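Local coordinates for beta-n-acetylhexosaminidase (Streptococcus pneumoniae, PDB 4AZI), which removes terminal beta-linked N-acetylglucosamine residues from glycans as an exo-acting family 20 glycoside hydrolase module, at residues L111-N116 with G172-F177; Y209-A214 with V239-D244; L222-F227 with K243-S248. The protein carries 2 engineered substitutions. One frame throughout, in Å; residues are numbered along the deposited sequence.

Contact 1: L111-N116 with G172-F177. With EDO (1,2-ethanediol), chain E.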
loop_
_atom_site.group_PDB
_atom_site.type_symbol
_atom_site.label_atom_id
_atom_site.label_comp_id
_atom_site.label_asym_id
_atom_site.label_seq_id
_atom_site.Cartn_x
_atom_site.Cartn_y
_atom_site.Cartn_z
ATOM N N LEU A 111 6.171 7.407 0.035
ATOM C CA LEU A 111 5.722 6.239 0.781
ATOM C C LEU A 111 4.204 6.301 0.983
ATOM O O LEU A 111 3.651 7.347 1.323
ATOM C CB LEU A 111 6.433 6.117 2.135
ATOM C CG LEU A 111 6.076 4.825 2.885
ATOM C CD1 LEU A 111 7.075 3.715 2.586
ATOM C CD2 LEU A 111 5.968 5.064 4.380
ATOM N N ILE A 112 3.537 5.175 0.753
ATOM C CA ILE A 112 2.135 5.045 1.092
ATOM C C ILE A 112 1.942 3.963 2.151
ATOM O O ILE A 112 1.989 2.772 1.837
ATOM C CB ILE A 112 1.244 4.724 -0.132
ATOM C CG1 ILE A 112 1.537 5.653 -1.315
ATOM C CG2 ILE A 112 -0.229 4.784 0.262
ATOM C CD1 ILE A 112 0.868 5.222 -2.615
ATOM N N PRO A 113 1.705 4.367 3.410
ATOM C CA PRO A 113 1.419 3.375 4.451
ATOM C C PRO A 113 0.006 2.794 4.386
ATOM O O PRO A 113 -0.953 3.504 4.027
ATOM C CB PRO A 113 1.561 4.189 5.735
ATOM C CG PRO A 113 1.124 5.568 5.339
ATOM C CD PRO A 113 1.650 5.748 3.936
ATOM N N ALA A 114 -0.116 1.523 4.766
ATOM C CA ALA A 114 -1.405 0.882 5.022
ATOM C C ALA A 114 -1.456 0.314 6.444
ATOM O O ALA A 114 -0.491 -0.332 6.899
ATOM C CB ALA A 114 -1.682 -0.214 3.998
ATOM N N ILE A 115 -2.562 0.586 7.139
ATOM C CA ILE A 115 -2.885 -0.030 8.435
ATOM C C ILE A 115 -4.292 -0.593 8.317
ATOM O O ILE A 115 -5.267 0.165 8.304
ATOM C CB ILE A 115 -2.874 0.984 9.613
ATOM C CG1 ILE A 115 -1.543 1.753 9.712
ATOM C CG2 ILE A 115 -3.253 0.292 10.927
ATOM C CD1 ILE A 115 -0.342 0.935 10.153
ATOM N N ASN A 116 -4.402 -1.915 8.234
ATOM C CA ASN A 116 -5.669 -2.557 7.894
ATOM C C ASN A 116 -6.630 -2.713 9.060
ATOM O O ASN A 116 -6.216 -3.029 10.164
ATOM C CB ASN A 116 -5.413 -3.935 7.260
ATOM C CG ASN A 116 -6.369 -4.242 6.126
ATOM O OD1 ASN A 116 -7.471 -3.683 6.048
ATOM N ND2 ASN A 116 -5.946 -5.120 5.228
ATOM N N GLY A 172 1.463 14.983 6.991
ATOM C CA GLY A 172 2.560 15.827 6.538
ATOM C C GLY A 172 3.853 15.103 6.201
ATOM O O GLY A 172 4.847 15.747 5.884
ATOM N N LYS A 173 3.849 13.771 6.269
ATOM C CA LYS A 173 5.002 12.962 5.858
ATOM C C LYS A 173 4.695 12.187 4.569
ATOM O O LYS A 173 5.589 11.894 3.771
ATOM C CB LYS A 173 5.419 11.996 6.976
ATOM C CG LYS A 173 5.880 12.674 8.271
ATOM C CD LYS A 173 6.515 11.681 9.235
ATOM C CE LYS A 173 6.892 12.332 10.565
ATOM N NZ LYS A 173 5.730 12.964 11.262
ATOM N N THR A 174 3.424 11.852 4.377
ATOM C CA THR A 174 2.967 11.119 3.201
ATOM C C THR A 174 1.719 11.827 2.659
ATOM O O THR A 174 1.072 12.591 3.382
ATOM C CB THR A 174 2.672 9.634 3.541
ATOM O OG1 THR A 174 1.609 9.545 4.495
ATOM C CG2 THR A 174 3.912 8.941 4.129
ATOM N N LYS A 175 1.392 11.611 1.389
ATOM C CA LYS A 175 0.156 12.172 0.834
ATOM C C LYS A 175 -1.011 11.241 1.100
ATOM O O LYS A 175 -2.131 11.700 1.347
ATOM C CB LYS A 175 0.252 12.398 -0.679
ATOM C CG LYS A 175 1.381 13.297 -1.164
ATOM C CD LYS A 175 1.272 13.456 -2.683
ATOM C CE LYS A 175 2.202 14.537 -3.211
ATOM N NZ LYS A 175 3.640 14.165 -3.112
ATOM N N ILE A 176 -0.760 9.935 1.013
ATOM C CA ILE A 176 -1.849 8.946 1.040
ATOM C C ILE A 176 -1.807 8.078 2.295
ATOM O O ILE A 176 -0.743 7.804 2.821
ATOM C CB ILE A 176 -1.863 8.064 -0.234
ATOM C CG1 ILE A 176 -2.076 8.929 -1.483
ATOM C CG2 ILE A 176 -2.976 7.013 -0.163
ATOM C CD1 ILE A 176 -1.609 8.315 -2.793
ATOM N N PHE A 177 -2.978 7.685 2.786
ATOM C CA PHE A 177 -3.077 6.693 3.862
ATOM C C PHE A 177 -4.095 5.621 3.487
ATOM O O PHE A 177 -5.269 5.923 3.257
ATOM C CB PHE A 177 -3.461 7.348 5.202
ATOM C CG PHE A 177 -3.349 6.423 6.395
ATOM C CD1 PHE A 177 -4.425 5.624 6.781
ATOM C CD2 PHE A 177 -2.159 6.351 7.136
ATOM C CE1 PHE A 177 -4.322 4.770 7.879
ATOM C CE2 PHE A 177 -2.059 5.509 8.236
ATOM C CZ PHE A 177 -3.144 4.718 8.609
HETATM C C1 EDO E . 5.612 12.191 15.555
HETATM O O1 EDO E . 6.007 11.778 16.865
HETATM C C2 EDO E . 6.662 13.155 15.019
HETATM O O2 EDO E . 7.043 12.735 13.703
HETATM O O HOH W 1 6.295 10.081 1.388
HETATM O O HOH W 2 1.584 8.922 -0.037
#

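Contact 2: Y209-A214 with V239-D244. With BCN (bicine), chain J.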
loop_
_atom_site.group_PDB
_atom_site.type_symbol
_atom_site.label_atom_id
_atom_site.label_comp_id
_atom_site.label_asym_id
_atom_site.label_seq_id
_atom_site.Cartn_x
_atom_site.Cartn_y
_atom_site.Cartn_z
ATOM N N TYR A 209 -18.277 3.000 9.716
ATOM C CA TYR A 209 -16.865 2.847 10.107
ATOM C C TYR A 209 -15.874 3.221 8.990
ATOM O O TYR A 209 -14.836 3.863 9.245
ATOM C CB TYR A 209 -16.617 1.408 10.562
ATOM C CG TYR A 209 -15.211 1.146 11.035
ATOM C CD1 TYR A 209 -14.787 1.571 12.296
ATOM C CD2 TYR A 209 -14.305 0.450 10.231
ATOM C CE1 TYR A 209 -13.496 1.317 12.732
ATOM C CE2 TYR A 209 -13.010 0.206 10.654
ATOM C CZ TYR A 209 -12.611 0.643 11.905
ATOM O OH TYR A 209 -11.324 0.396 12.328
ATOM N N ALA A 210 -16.194 2.807 7.761
ATOM C CA ALA A 210 -15.379 3.133 6.592
ATOM C C ALA A 210 -15.361 4.640 6.340
ATOM O O ALA A 210 -14.302 5.222 6.085
ATOM C CB ALA A 210 -15.871 2.381 5.365
ATOM N N ASN A 211 -16.531 5.266 6.448
ATOM C CA ASN A 211 -16.662 6.695 6.246
ATOM C C ASN A 211 -15.927 7.487 7.341
ATOM O O ASN A 211 -15.270 8.502 7.060
ATOM C CB ASN A 211 -18.150 7.085 6.165
ATOM C CG ASN A 211 -18.842 6.554 4.912
ATOM O OD1 ASN A 211 -18.189 6.170 3.937
ATOM N ND2 ASN A 211 -20.186 6.539 4.928
ATOM N N THR A 212 -16.020 7.002 8.579
ATOM C CA THR A 212 -15.282 7.583 9.697
ATOM C C THR A 212 -13.769 7.641 9.422
ATOM O O THR A 212 -13.144 8.712 9.550
ATOM C CB THR A 212 -15.595 6.842 11.018
ATOM O OG1 THR A 212 -16.983 7.040 11.342
ATOM C CG2 THR A 212 -14.739 7.365 12.151
ATOM N N LEU A 213 -13.192 6.500 9.033
ATOM C CA LEU A 213 -11.764 6.432 8.716
ATOM C C LEU A 213 -11.352 7.329 7.542
ATOM O O LEU A 213 -10.221 7.837 7.517
ATOM C CB LEU A 213 -11.307 4.987 8.463
ATOM C CG LEU A 213 -11.341 4.013 9.646
ATOM C CD1 LEU A 213 -10.450 2.820 9.349
ATOM C CD2 LEU A 213 -10.910 4.677 10.950
ATOM N N ALA A 214 -12.260 7.495 6.578
ATOM C CA ALA A 214 -12.058 8.395 5.434
ATOM C C ALA A 214 -12.033 9.842 5.914
ATOM O O ALA A 214 -11.119 10.609 5.577
ATOM C CB ALA A 214 -13.156 8.190 4.386
ATOM N N VAL A 239 -26.903 1.789 0.876
ATOM C CA VAL A 239 -25.914 2.180 1.881
ATOM C C VAL A 239 -24.850 3.014 1.158
ATOM O O VAL A 239 -24.296 2.589 0.150
ATOM C CB VAL A 239 -25.300 0.947 2.585
ATOM C CG1 VAL A 239 -24.091 1.328 3.426
ATOM C CG2 VAL A 239 -26.345 0.260 3.452
ATOM N N GLN A 240 -24.592 4.215 1.656
ATOM C CA GLN A 240 -23.796 5.182 0.909
ATOM C C GLN A 240 -22.378 5.300 1.459
ATOM O O GLN A 240 -22.172 5.206 2.663
ATOM C CB GLN A 240 -24.491 6.546 0.888
ATOM C CG GLN A 240 -24.416 7.251 -0.459
ATOM C CD GLN A 240 -25.170 6.529 -1.575
ATOM O OE1 GLN A 240 -24.809 6.634 -2.753
ATOM N NE2 GLN A 240 -26.229 5.801 -1.212
ATOM N N PHE A 241 -21.406 5.498 0.573
ATOM C CA PHE A 241 -20.002 5.610 0.994
ATOM C C PHE A 241 -19.416 6.971 0.626
ATOM O O PHE A 241 -19.898 7.625 -0.306
ATOM C CB PHE A 241 -19.155 4.476 0.402
ATOM C CG PHE A 241 -19.443 3.120 0.994
ATOM C CD1 PHE A 241 -20.539 2.370 0.563
ATOM C CD2 PHE A 241 -18.614 2.581 1.979
ATOM C CE1 PHE A 241 -20.805 1.118 1.111
ATOM C CE2 PHE A 241 -18.869 1.323 2.523
ATOM C CZ PHE A 241 -19.971 0.591 2.093
ATOM N N ASP A 242 -18.396 7.386 1.386
ATOM C CA ASP A 242 -17.611 8.613 1.156
ATOM C C ASP A 242 -17.062 8.598 -0.274
ATOM O O ASP A 242 -16.387 7.651 -0.675
ATOM C CB ASP A 242 -16.467 8.670 2.189
ATOM C CG ASP A 242 -15.652 9.971 2.138
ATOM O OD1 ASP A 242 -15.248 10.395 1.046
ATOM O OD2 ASP A 242 -15.373 10.558 3.207
ATOM N N LYS A 243 -17.356 9.630 -1.057
ATOM C CA LYS A 243 -16.923 9.620 -2.463
ATOM C C LYS A 243 -15.449 10.026 -2.674
ATOM O O LYS A 243 -14.924 9.868 -3.767
ATOM C CB LYS A 243 -17.845 10.464 -3.344
ATOM C CG LYS A 243 -19.328 10.106 -3.269
ATOM C CD LYS A 243 -19.603 8.636 -3.557
ATOM C CE LYS A 243 -21.088 8.340 -3.469
ATOM N NZ LYS A 243 -21.654 8.619 -2.113
ATOM N N ASP A 244 -14.790 10.529 -1.633
ATOM C CA ASP A 244 -13.395 11.013 -1.752
ATOM C C ASP A 244 -12.309 9.951 -1.660
ATOM O O ASP A 244 -11.146 10.258 -1.871
ATOM C CB ASP A 244 -13.088 12.077 -0.694
ATOM C CG ASP A 244 -13.923 13.322 -0.851
ATOM O OD1 ASP A 244 -14.283 13.674 -1.990
ATOM O OD2 ASP A 244 -14.205 13.952 0.182
HETATM N N1 BCN J . -16.900 12.204 11.262
HETATM C C1 BCN J . -15.580 12.759 11.665
HETATM C C2 BCN J . -14.557 11.687 12.081
HETATM O O21 BCN J . -14.903 10.862 12.958
HETATM O O22 BCN J . -13.440 11.733 11.522
HETATM C C3 BCN J . -16.866 10.869 10.614
HETATM C C4 BCN J . -18.265 10.345 10.258
HETATM O O4 BCN J . -18.298 10.000 8.868
HETATM C C5 BCN J . -17.746 13.239 10.601
HETATM C C6 BCN J . -17.317 13.584 9.159
HETATM O O6 BCN J . -16.633 14.841 9.146
HETATM O O HOH W 3 -16.822 10.123 5.372
#

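Contact 3: L222-F227 with K243-S248. With OAN (O-(2-acetamido-2-deoxy D-glucopyranosylidene) amino-N-phenylcarbamate), chain C.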
loop_
_atom_site.group_PDB
_atom_site.type_symbol
_atom_site.label_atom_id
_atom_site.label_comp_id
_atom_site.label_asym_id
_atom_site.label_seq_id
_atom_site.Cartn_x
_atom_site.Cartn_y
_atom_site.Cartn_z
ATOM N N LEU A 222 -4.569 13.888 4.892
ATOM C CA LEU A 222 -4.149 12.682 4.192
ATOM C C LEU A 222 -5.255 12.284 3.194
ATOM O O LEU A 222 -6.446 12.357 3.519
ATOM C CB LEU A 222 -3.876 11.564 5.196
ATOM C CG LEU A 222 -2.614 11.636 6.079
ATOM C CD1 LEU A 222 -2.820 10.883 7.387
ATOM C CD2 LEU A 222 -1.391 11.092 5.359
ATOM N N GLN A 223 -4.868 11.927 1.971
ATOM C CA GLN A 223 -5.820 11.386 0.986
ATOM C C GLN A 223 -6.197 9.958 1.381
ATOM O O GLN A 223 -5.308 9.096 1.458
ATOM C CB GLN A 223 -5.202 11.394 -0.423
ATOM C CG GLN A 223 -5.984 10.609 -1.477
ATOM C CD GLN A 223 -7.379 11.172 -1.717
ATOM O OE1 GLN A 223 -8.397 10.478 -1.535
ATOM N NE2 GLN A 223 -7.437 12.425 -2.131
ATOM N N PRO A 224 -7.501 9.686 1.616
ATOM C CA PRO A 224 -7.811 8.312 2.025
ATOM C C PRO A 224 -7.749 7.319 0.864
ATOM O O PRO A 224 -7.989 7.680 -0.282
ATOM C CB PRO A 224 -9.229 8.412 2.614
ATOM C CG PRO A 224 -9.813 9.649 2.033
ATOM C CD PRO A 224 -8.683 10.572 1.680
ATOM N N MET A 225 -7.350 6.091 1.167
ATOM C CA MET A 225 -7.388 5.015 0.199
ATOM C C MET A 225 -7.923 3.786 0.907
ATOM O O MET A 225 -7.675 3.598 2.100
ATOM C CB MET A 225 -5.992 4.744 -0.381
ATOM C CG MET A 225 -6.012 3.740 -1.531
ATOM S SD MET A 225 -4.509 3.645 -2.523
ATOM C CE MET A 225 -3.381 2.806 -1.425
ATOM N N ALA A 226 -8.676 2.967 0.175
ATOM C CA ALA A 226 -9.160 1.684 0.684
ATOM C C ALA A 226 -9.217 0.679 -0.459
ATOM O O ALA A 226 -9.251 1.071 -1.623
ATOM C CB ALA A 226 -10.540 1.850 1.307
ATOM N N PHE A 227 -9.234 -0.611 -0.135
ATOM C CA PHE A 227 -9.464 -1.633 -1.153
ATOM C C PHE A 227 -10.929 -1.610 -1.568
ATOM O O PHE A 227 -11.781 -1.123 -0.834
ATOM C CB PHE A 227 -9.044 -3.019 -0.672
ATOM C CG PHE A 227 -7.577 -3.143 -0.422
ATOM C CD1 PHE A 227 -6.666 -2.985 -1.461
ATOM C CD2 PHE A 227 -7.103 -3.393 0.855
ATOM C CE1 PHE A 227 -5.307 -3.079 -1.229
ATOM C CE2 PHE A 227 -5.748 -3.493 1.095
ATOM C CZ PHE A 227 -4.848 -3.327 0.055
ATOM N N LYS A 243 -17.356 9.630 -1.057
ATOM C CA LYS A 243 -16.923 9.620 -2.463
ATOM C C LYS A 243 -15.449 10.026 -2.674
ATOM O O LYS A 243 -14.924 9.868 -3.767
ATOM C CB LYS A 243 -17.845 10.464 -3.344
ATOM C CG LYS A 243 -19.328 10.106 -3.269
ATOM C CD LYS A 243 -19.603 8.636 -3.557
ATOM C CE LYS A 243 -21.088 8.340 -3.469
ATOM N NZ LYS A 243 -21.654 8.619 -2.113
ATOM N N ASP A 244 -14.790 10.529 -1.633
ATOM C CA ASP A 244 -13.395 11.013 -1.752
ATOM C C ASP A 244 -12.309 9.951 -1.660
ATOM O O ASP A 244 -11.146 10.258 -1.871
ATOM C CB ASP A 244 -13.088 12.077 -0.694
ATOM C CG ASP A 244 -13.923 13.322 -0.851
ATOM O OD1 ASP A 244 -14.283 13.674 -1.990
ATOM O OD2 ASP A 244 -14.205 13.952 0.182
ATOM N N VAL A 245 -12.681 8.721 -1.320
ATOM C CA VAL A 245 -11.705 7.631 -1.153
ATOM C C VAL A 245 -11.069 7.234 -2.489
ATOM O O VAL A 245 -11.775 7.022 -3.461
ATOM C CB VAL A 245 -12.356 6.398 -0.475
ATOM C CG1 VAL A 245 -11.385 5.217 -0.427
ATOM C CG2 VAL A 245 -12.861 6.760 0.930
ATOM N N LEU A 246 -9.737 7.148 -2.527
ATOM C CA LEU A 246 -9.026 6.555 -3.656
ATOM C C LEU A 246 -9.163 5.035 -3.562
ATOM O O LEU A 246 -8.792 4.449 -2.562
ATOM C CB LEU A 246 -7.553 6.965 -3.647
ATOM C CG LEU A 246 -6.651 6.356 -4.728
ATOM C CD1 LEU A 246 -7.027 6.819 -6.138
ATOM C CD2 LEU A 246 -5.196 6.662 -4.432
ATOM N N ILE A 247 -9.721 4.399 -4.589
ATOM C CA ILE A 247 -10.048 2.974 -4.489
ATOM C C ILE A 247 -8.895 2.112 -5.040
ATOM O O ILE A 247 -8.540 2.186 -6.223
ATOM C CB ILE A 247 -11.373 2.632 -5.210
ATOM C CG1 ILE A 247 -12.565 3.511 -4.727
ATOM C CG2 ILE A 247 -11.679 1.150 -5.137
ATOM C CD1 ILE A 247 -13.150 3.154 -3.374
ATOM N N SER A 248 -8.307 1.297 -4.182
ATOM C CA SER A 248 -7.307 0.350 -4.652
ATOM C C SER A 248 -8.056 -0.861 -5.210
ATOM O O SER A 248 -8.474 -1.733 -4.454
ATOM C CB SER A 248 -6.341 -0.017 -3.526
ATOM O OG SER A 248 -5.447 -1.030 -3.932
HETATM C CAH OAN C . -6.753 -6.780 -1.101
HETATM C CAG OAN C . -6.065 -8.150 -1.191
HETATM O OAN OAN C . -5.382 -8.433 -2.165
HETATM N NAI OAN C . -6.284 -8.970 -0.161
HETATM C CAB OAN C . -5.715 -10.328 -0.027
HETATM C CAC OAN C . -4.300 -10.237 0.547
HETATM O OAJ OAN C . -4.374 -10.117 1.974
HETATM C CAD OAN C . -3.475 -11.461 0.177
HETATM O OAK OAN C . -2.192 -11.307 0.769
HETATM C CAE OAN C . -3.332 -11.534 -1.351
HETATM C CAF OAN C . -2.561 -12.753 -1.866
HETATM O OAM OAN C . -3.278 -13.957 -1.572
HETATM O OAL OAN C . -4.611 -11.495 -2.038
HETATM C CAA OAN C . -5.734 -11.105 -1.360
HETATM N NAY OAN C . -6.890 -11.411 -1.908
HETATM O OAQ OAN C . -6.833 -12.101 -3.083
HETATM C CAP OAN C . -7.880 -12.954 -3.289
HETATM O OAR OAN C . -7.962 -13.573 -4.351
HETATM N NAO OAN C . -8.771 -13.067 -2.292
HETATM C CAS OAN C . -9.883 -13.817 -2.322
HETATM C CAT OAN C . -11.092 -13.208 -1.983
HETATM C CAU OAN C . -12.280 -13.939 -1.992
HETATM C CAV OAN C . -12.265 -15.287 -2.344
HETATM C CAW OAN C . -11.055 -15.909 -2.683
HETATM C CAX OAN C . -9.864 -15.178 -2.670
#

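Contact 1: L111-N116 with G172-F177
The ring of Phe-177 meets two aliphatic side chains of 111-116, each approaching the ring obliquely. CG of Pro-113 lies 3.8 Å from Phe-177 CD2, the two side chains crossing at about a right angle, while CG1 of Ile-115 comes within 3.5 Å of Phe-177 CZ. Although Phe-177 leaves its backbone pointing away from 111-116, CG sits anti to the backbone N (chi1 -170°), and the rim of the ring swings back against Ile-115. Helix 153-170 backs this group, with Phe-170 on Pro-113, Ile-163 on Ile-115 and Met-167 on Phe-177.

Toward the barrel interior, the branch methyls of Ile-112 and Ile-176 meet, CG2 to CG2, at 3.6 Å, and Met-225 of the next strand touches both residues. Thr-174 points toward the ring of Pro-113, and its CG2 presses to 3.2 Å from Leu-111 O. Pro-113 has no N-H to offer, and its CD faces Ile-176 O at 3.3 Å; Thr-174 OG1 donates a weak hydrogen bond to that same oxygen.

Two waters bridge the backbones here. One accepts from Ile-176 N (2.8 Å) and donates to Leu-111 O (2.9 Å); the other links Leu-111 N to Lys-173 O. Direct backbone pairing follows further along, between Pro-113 and Asn-178. Neighbouring parallel strands 110-117 and 176-180, with helix 153-170 packed outside them, form a beta-alpha-beta crossover of the eight-stranded TIM barrel.

Contact 2: Y209-A214 with V239-D244
Asn-211 slides past Asp-242 in the opposite direction, its amide and the carboxylate turned 57° apart, and grips the loop backbone with both amide atoms. Its OD1 accepts from Asp-242 N at 2.8 Å, the donor standing well above the carbonyl plane rather than on a lone pair. ND2 donates to Gln-240 O at 3.3 Å, with that oxygen only 6° out of the amide plane. The two bonds together fix the rotation of the amide. A water that donates to both Asn-211 O and Asp-242 OD2 adds a further bridge.

Residues 239-244 belong to the connection between barrel strands 223-227 and 246-249, a stretch of the TIM barrel that carries no helix of its own and here rests on helix 203-219. Asp-242 OD1 accepts from Asp-244 N at 2.7 Å in an Asx turn, and Lys-218 of the helix forms salt bridges with both aspartates. Lys-243 curls back so that its NZ donates to Phe-241 O.

Small side chains of the helix flank the polar centre: the Ala-214 methyl CB lies 3.5 Å from Asp-242 OD2, and in the one apolar pairing Ala-210 CB sits at the edge of the Phe-241 ring, 4.3 Å from CE2. Beside Asn-211, Thr-212 turns its CG2 to bicine O21, 3.6 Å away.

Contact 3: L222-F227 with K243-S248
Met-225 and Leu-246 lie side by side and point the same way, on adjacent parallel strands of the TIM barrel. Both carry CG anti to the backbone N (chi1 -173° and 177°), which sends the side chains out in step and brings Met-225 SD to 3.6 Å from Leu-246 CD2. Met-225 CG is pressed to 3.0 Å from Leu-246 O. Three backbone hydrogen bonds alternate between the strands: Leu-246 N to Pro-224 O, Ala-226 N to Leu-246 O, and Ser-248 N to Ala-226 O. The last is the shortest, with Ser-248 N 2.7 Å from Ala-226 O.

On the other face of the sheet, Ala-226 CB packs on Val-245 CG1 at 3.9 Å.

Phe-227 and Ser-248 follow on the same face as Met-225 and Leu-246, now at the ligand end of the barrel. Ser-248 OG approaches the Phe-227 ring obliquely, 3.4 Å from CD1, and is hydrogen-bonded to Thr-275. Trp-329, also in the inhibitor pocket, touches Phe-227. One face of the Phe-227 ring is turned to the inhibitor's acetamido group, consistent with recognition of the N-acetyl group of the substrate: methyl carbon CAH stands over the ring centre, 3.7 Å above its plane.

Contacts 1 and 3 are buried pairings of neighbouring barrel strands, whereas contact 2 lies nearer the surface, its centre about 19 Å from the centre of the chain. The strand pairs adjoin: 176-180 of contact 1 borders 223-227 of contact 3, and Phe-177 O lies 3.0 Å from Met-225 N, probably hydrogen-bonded. Contact 3 is zipped by direct backbone bonds, while in contact 1 waters and apolar side chains do the joining. Contact 2 instead relies on a side-chain amide, carboxylates and a lysine. It shares Lys-243 and Asp-244 with contact 3, where the loop runs into its strand, and Ala-214 packs on Val-245 between them. Contact 3 reaches the inhibitor; contact 2 borders bicine.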